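Local coordinates for protein type III Pentaketide Synthase (Neurospora crassa, PDB 3EUO) that probably transfers acyl groups to build pentaketide products, as a fungal type III polyketide synthase of the chalcone/stilbene synthase family, at residues 1-13 / 203-216. Sequence-based numbering, arbitrary orientation.
Sequences LGLSITGLGVQYP and DCASAVILSNGIGE
S4 and S211 form a reciprocal backbone pair between strands 4-11 and 204-211, whose axes run antiparallel at 173° and approach to 4.7 Å. Of its two bonds, S211 N to S4 O is 2.9 Å and practically straight. G9 with A207 and Q11 with A205 repeat the pattern. Between the S4/S211 and G9/A207 pairs the register slips, for T6 N donates to I209 O (3.0 Å) while I209 N donates to G7 O. Two residues thus face one, and with T6 psi at -10° this fits a classic beta bulge; G7 N is left buried without a partner.

Apolar packing occupies the face bearing I5, L8, V10, V208 and L210. L8 and V208 lie side by side, CD2 to CG1 3.7 Å, whereas I5 sets CG2 against V208 CB and CG1 against L210 CD1. Helix 145-162 covers V208 and L210.

At the far end, C204 SG sits over one face of the Y12 ring, 3.6 Å from the centroid. With SG anti to the backbone N (chi1 -174°), the sulfur reaches this sulfur-aromatic position. Y12 OH bonds to S337.

Polar links close the other end. S211 OG accepts from G213 N in an ST turn and donates to E216 OE2 (2.8 Å); a water joins that carboxylate oxygen to T6 OG1.

Helix 70-96 packs against T6, Q11 and A205 on the opposite face. Central strands sandwiched between helices, with strand order 3-2-4-5-1, are characteristic of the N-terminal half of the thiolase fold.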
loop_
_atom_site.group_PDB
_atom_site.type_symbol
_atom_site.label_atom_id
_atom_site.label_comp_id
_atom_site.label_asym_id
_atom_site.label_seq_id
_atom_site.Cartn_x
_atom_site.Cartn_y
_atom_site.Cartn_z
ATOM N N LEU A 1 -25.769 0.983 7.248
ATOM C CA LEU A 1 -24.315 0.804 7.549
ATOM C C LEU A 1 -23.750 1.968 8.370
ATOM O O LEU A 1 -22.697 1.835 9.003
ATOM C CB LEU A 1 -23.520 0.626 6.250
ATOM C CG LEU A 1 -23.905 -0.568 5.371
ATOM C CD1 LEU A 1 -23.131 -0.537 4.056
ATOM C CD2 LEU A 1 -23.692 -1.901 6.099
ATOM N N GLY A 2 -24.453 3.102 8.352
ATOM C CA GLY A 2 -24.042 4.302 9.089
ATOM C C GLY A 2 -22.753 4.938 8.596
ATOM O O GLY A 2 -22.031 5.571 9.373
ATOM N N LEU A 3 -22.467 4.772 7.306
ATOM C CA LEU A 3 -21.249 5.312 6.703
ATOM C C LEU A 3 -21.588 6.564 5.914
ATOM O O LEU A 3 -22.467 6.530 5.042
ATOM C CB LEU A 3 -20.595 4.276 5.780
ATOM C CG LEU A 3 -20.182 2.949 6.409
ATOM C CD1 LEU A 3 -19.757 1.951 5.349
ATOM C CD2 LEU A 3 -19.069 3.162 7.439
ATOM N N SER A 4 -20.906 7.664 6.218
ATOM C CA SER A 4 -21.171 8.922 5.538
ATOM C C SER A 4 -19.890 9.697 5.261
ATOM O O SER A 4 -18.949 9.677 6.069
ATOM C CB SER A 4 -22.151 9.782 6.342
ATOM O OG SER A 4 -21.557 10.244 7.544
ATOM N N ILE A 5 -19.869 10.368 4.111
ATOM C CA ILE A 5 -18.796 11.299 3.758
ATOM C C ILE A 5 -19.181 12.662 4.316
ATOM O O ILE A 5 -20.145 13.275 3.860
ATOM C CB ILE A 5 -18.575 11.365 2.222
ATOM C CG1 ILE A 5 -18.061 10.014 1.694
ATOM C CG2 ILE A 5 -17.609 12.501 1.859
ATOM C CD1 ILE A 5 -18.032 9.893 0.150
ATOM N N THR A 6 -18.425 13.123 5.308
ATOM C CA THR A 6 -18.781 14.334 6.056
ATOM C C THR A 6 -17.969 15.562 5.643
ATOM O O THR A 6 -18.282 16.688 6.037
ATOM C CB THR A 6 -18.661 14.121 7.562
ATOM O OG1 THR A 6 -17.357 13.619 7.863
ATOM C CG2 THR A 6 -19.704 13.125 8.049
ATOM N N GLY A 7 -16.932 15.342 4.843
ATOM C CA GLY A 7 -16.175 16.449 4.263
ATOM C C GLY A 7 -15.417 15.995 3.035
ATOM O O GLY A 7 -15.091 14.815 2.907
ATOM N N LEU A 8 -15.154 16.934 2.129
ATOM C CA LEU A 8 -14.316 16.682 0.960
ATOM C C LEU A 8 -13.415 17.885 0.768
ATOM O O LEU A 8 -13.815 19.021 1.052
ATOM C CB LEU A 8 -15.155 16.470 -0.312
ATOM C CG LEU A 8 -16.225 15.378 -0.361
ATOM C CD1 LEU A 8 -17.596 15.922 0.070
ATOM C CD2 LEU A 8 -16.311 14.795 -1.772
ATOM N N GLY A 9 -12.203 17.634 0.287
ATOM C CA GLY A 9 -11.260 18.692 -0.038
ATOM C C GLY A 9 -10.434 18.326 -1.249
ATOM O O GLY A 9 -10.099 17.154 -1.461
ATOM N N VAL A 10 -10.105 19.337 -2.045
ATOM C CA VAL A 10 -9.345 19.136 -3.268
ATOM C C VAL A 10 -8.337 20.262 -3.372
ATOM O O VAL A 10 -8.655 21.420 -3.086
ATOM C CB VAL A 10 -10.268 19.135 -4.512
ATOM C CG1 VAL A 10 -9.461 18.959 -5.807
ATOM C CG2 VAL A 10 -11.333 18.044 -4.395
ATOM N N GLN A 11 -7.114 19.921 -3.764
ATOM C CA GLN A 11 -6.100 20.938 -4.002
ATOM C C GLN A 11 -5.292 20.610 -5.245
ATOM O O GLN A 11 -4.454 19.702 -5.243
ATOM C CB GLN A 11 -5.184 21.121 -2.783
ATOM C CG GLN A 11 -4.164 22.247 -2.940
ATOM C CD GLN A 11 -4.803 23.628 -2.981
ATOM O OE1 GLN A 11 -5.839 23.871 -2.360
ATOM N NE2 GLN A 11 -4.180 24.542 -3.713
ATOM N N TYR A 12 -5.571 21.349 -6.310
ATOM C CA TYR A 12 -4.764 21.290 -7.512
ATOM C C TYR A 12 -3.541 22.184 -7.323
ATOM O O TYR A 12 -3.596 23.153 -6.555
ATOM C CB TYR A 12 -5.587 21.736 -8.731
ATOM C CG TYR A 12 -6.571 20.692 -9.226
ATOM C CD1 TYR A 12 -6.141 19.606 -9.992
ATOM C CD2 TYR A 12 -7.941 20.794 -8.937
ATOM C CE1 TYR A 12 -7.050 18.638 -10.460
ATOM C CE2 TYR A 12 -8.852 19.838 -9.401
ATOM C CZ TYR A 12 -8.401 18.761 -10.156
ATOM O OH TYR A 12 -9.298 17.806 -10.612
ATOM N N PRO A 13 -2.427 21.856 -7.997
ATOM C CA PRO A 13 -1.236 22.705 -7.968
ATOM C C PRO A 13 -1.445 24.028 -8.722
ATOM O O PRO A 13 -2.501 24.216 -9.342
ATOM C CB PRO A 13 -0.169 21.837 -8.637
ATOM C CG PRO A 13 -0.938 20.887 -9.494
ATOM C CD PRO A 13 -2.221 20.640 -8.808
ATOM N N ASP A 203 -1.706 16.450 -12.186
ATOM C CA ASP A 203 -1.340 16.407 -10.770
ATOM C C ASP A 203 -2.483 16.951 -9.916
ATOM O O ASP A 203 -3.127 17.935 -10.289
ATOM C CB ASP A 203 -0.081 17.248 -10.501
ATOM C CG ASP A 203 1.082 16.888 -11.414
ATOM O OD1 ASP A 203 1.103 15.761 -11.953
ATOM O OD2 ASP A 203 1.977 17.742 -11.592
ATOM N N CYS A 204 -2.719 16.310 -8.775
ATOM C CA CYS A 204 -3.800 16.707 -7.876
ATOM C C CYS A 204 -3.707 15.969 -6.557
ATOM O O CYS A 204 -3.149 14.876 -6.484
ATOM C CB CYS A 204 -5.165 16.393 -8.504
ATOM S SG CYS A 204 -6.603 17.005 -7.571
ATOM N N ALA A 205 -4.276 16.566 -5.514
ATOM C CA ALA A 205 -4.551 15.815 -4.291
ATOM C C ALA A 205 -5.993 16.048 -3.916
ATOM O O ALA A 205 -6.521 17.139 -4.106
ATOM C CB ALA A 205 -3.627 16.233 -3.163
ATOM N N SER A 206 -6.638 15.010 -3.397
ATOM C CA SER A 206 -8.021 15.123 -2.974
ATOM C C SER A 206 -8.248 14.219 -1.783
ATOM O O SER A 206 -7.576 13.202 -1.633
ATOM C CB SER A 206 -8.965 14.749 -4.107
ATOM O OG SER A 206 -8.723 13.431 -4.547
ATOM N N ALA A 207 -9.196 14.600 -0.933
ATOM C CA ALA A 207 -9.454 13.857 0.294
ATOM C C ALA A 207 -10.921 13.893 0.665
ATOM O O ALA A 207 -11.637 14.834 0.315
ATOM C CB ALA A 207 -8.604 14.413 1.436
ATOM N N VAL A 208 -11.366 12.840 1.345
ATOM C CA VAL A 208 -12.669 12.830 1.996
ATOM C C VAL A 208 -12.515 12.340 3.431
ATOM O O VAL A 208 -11.548 11.652 3.770
ATOM C CB VAL A 208 -13.741 11.974 1.250
ATOM C CG1 VAL A 208 -13.919 12.455 -0.199
ATOM C CG2 VAL A 208 -13.405 10.481 1.294
ATOM N N ILE A 209 -13.467 12.723 4.276
ATOM C CA ILE A 209 -13.599 12.121 5.589
ATOM C C ILE A 209 -14.748 11.131 5.524
ATOM O O ILE A 209 -15.860 11.501 5.135
ATOM C CB ILE A 209 -13.907 13.166 6.683
ATOM C CG1 ILE A 209 -12.801 14.237 6.730
ATOM C CG2 ILE A 209 -14.124 12.458 8.021
ATOM C CD1 ILE A 209 -11.391 13.680 7.031
ATOM N N LEU A 210 -14.462 9.871 5.849
ATOM C CA LEU A 210 -15.516 8.863 5.990
ATOM C C LEU A 210 -15.722 8.571 7.464
ATOM O O LEU A 210 -14.781 8.175 8.164
ATOM C CB LEU A 210 -15.179 7.568 5.246
ATOM C CG LEU A 210 -16.329 6.556 5.106
ATOM C CD1 LEU A 210 -17.442 7.085 4.180
ATOM C CD2 LEU A 210 -15.816 5.214 4.597
ATOM N N SER A 211 -16.952 8.774 7.927
ATOM C CA SER A 211 -17.319 8.526 9.318
ATOM C C SER A 211 -18.237 7.318 9.429
ATOM O O SER A 211 -19.033 7.060 8.522
ATOM C CB SER A 211 -18.036 9.756 9.892
ATOM O OG SER A 211 -18.493 9.500 11.214
ATOM N N ASN A 212 -18.150 6.599 10.551
ATOM C CA ASN A 212 -19.093 5.512 10.839
ATOM C C ASN A 212 -20.278 5.949 11.713
ATOM O O ASN A 212 -21.048 5.112 12.187
ATOM C CB ASN A 212 -18.381 4.305 11.467
ATOM C CG ASN A 212 -17.990 4.540 12.917
ATOM O OD1 ASN A 212 -18.056 5.666 13.420
ATOM N ND2 ASN A 212 -17.575 3.467 13.602
ATOM N N GLY A 213 -20.392 7.254 11.948
ATOM C CA GLY A 213 -21.563 7.809 12.642
ATOM C C GLY A 213 -21.625 7.589 14.151
ATOM O O GLY A 213 -22.448 8.211 14.840
ATOM N N ILE A 214 -20.777 6.702 14.671
ATOM C CA ILE A 214 -20.742 6.459 16.117
ATOM C C ILE A 214 -20.077 7.654 16.789
ATOM O O ILE A 214 -19.011 8.107 16.363
ATOM C CB ILE A 214 -20.029 5.132 16.481
ATOM C CG1 ILE A 214 -20.778 3.943 15.877
ATOM C CG2 ILE A 214 -19.915 4.962 18.009
ATOM C CD1 ILE A 214 -20.086 2.619 16.082
ATOM N N GLY A 215 -20.730 8.183 17.820
ATOM C CA GLY A 215 -20.224 9.348 18.524
ATOM C C GLY A 215 -20.598 10.663 17.868
ATOM O O GLY A 215 -20.152 11.721 18.307
ATOM N N GLU A 216 -21.404 10.600 16.809
ATOM C CA GLU A 216 -21.929 11.802 16.156
ATOM C C GLU A 216 -23.294 12.083 16.754
ATOM O O GLU A 216 -24.085 11.163 16.961
ATOM C CB GLU A 216 -22.072 11.612 14.638
ATOM C CG GLU A 216 -20.817 11.138 13.898
ATOM C CD GLU A 216 -20.110 12.228 13.093
ATOM O OE1 GLU A 216 -19.914 13.350 13.620
ATOM O OE2 GLU A 216 -19.734 11.944 11.927
HETATM O O HOH W 1 -21.387 2.483 11.333
HETATM O O HOH W 2 -17.301 13.208 10.573
#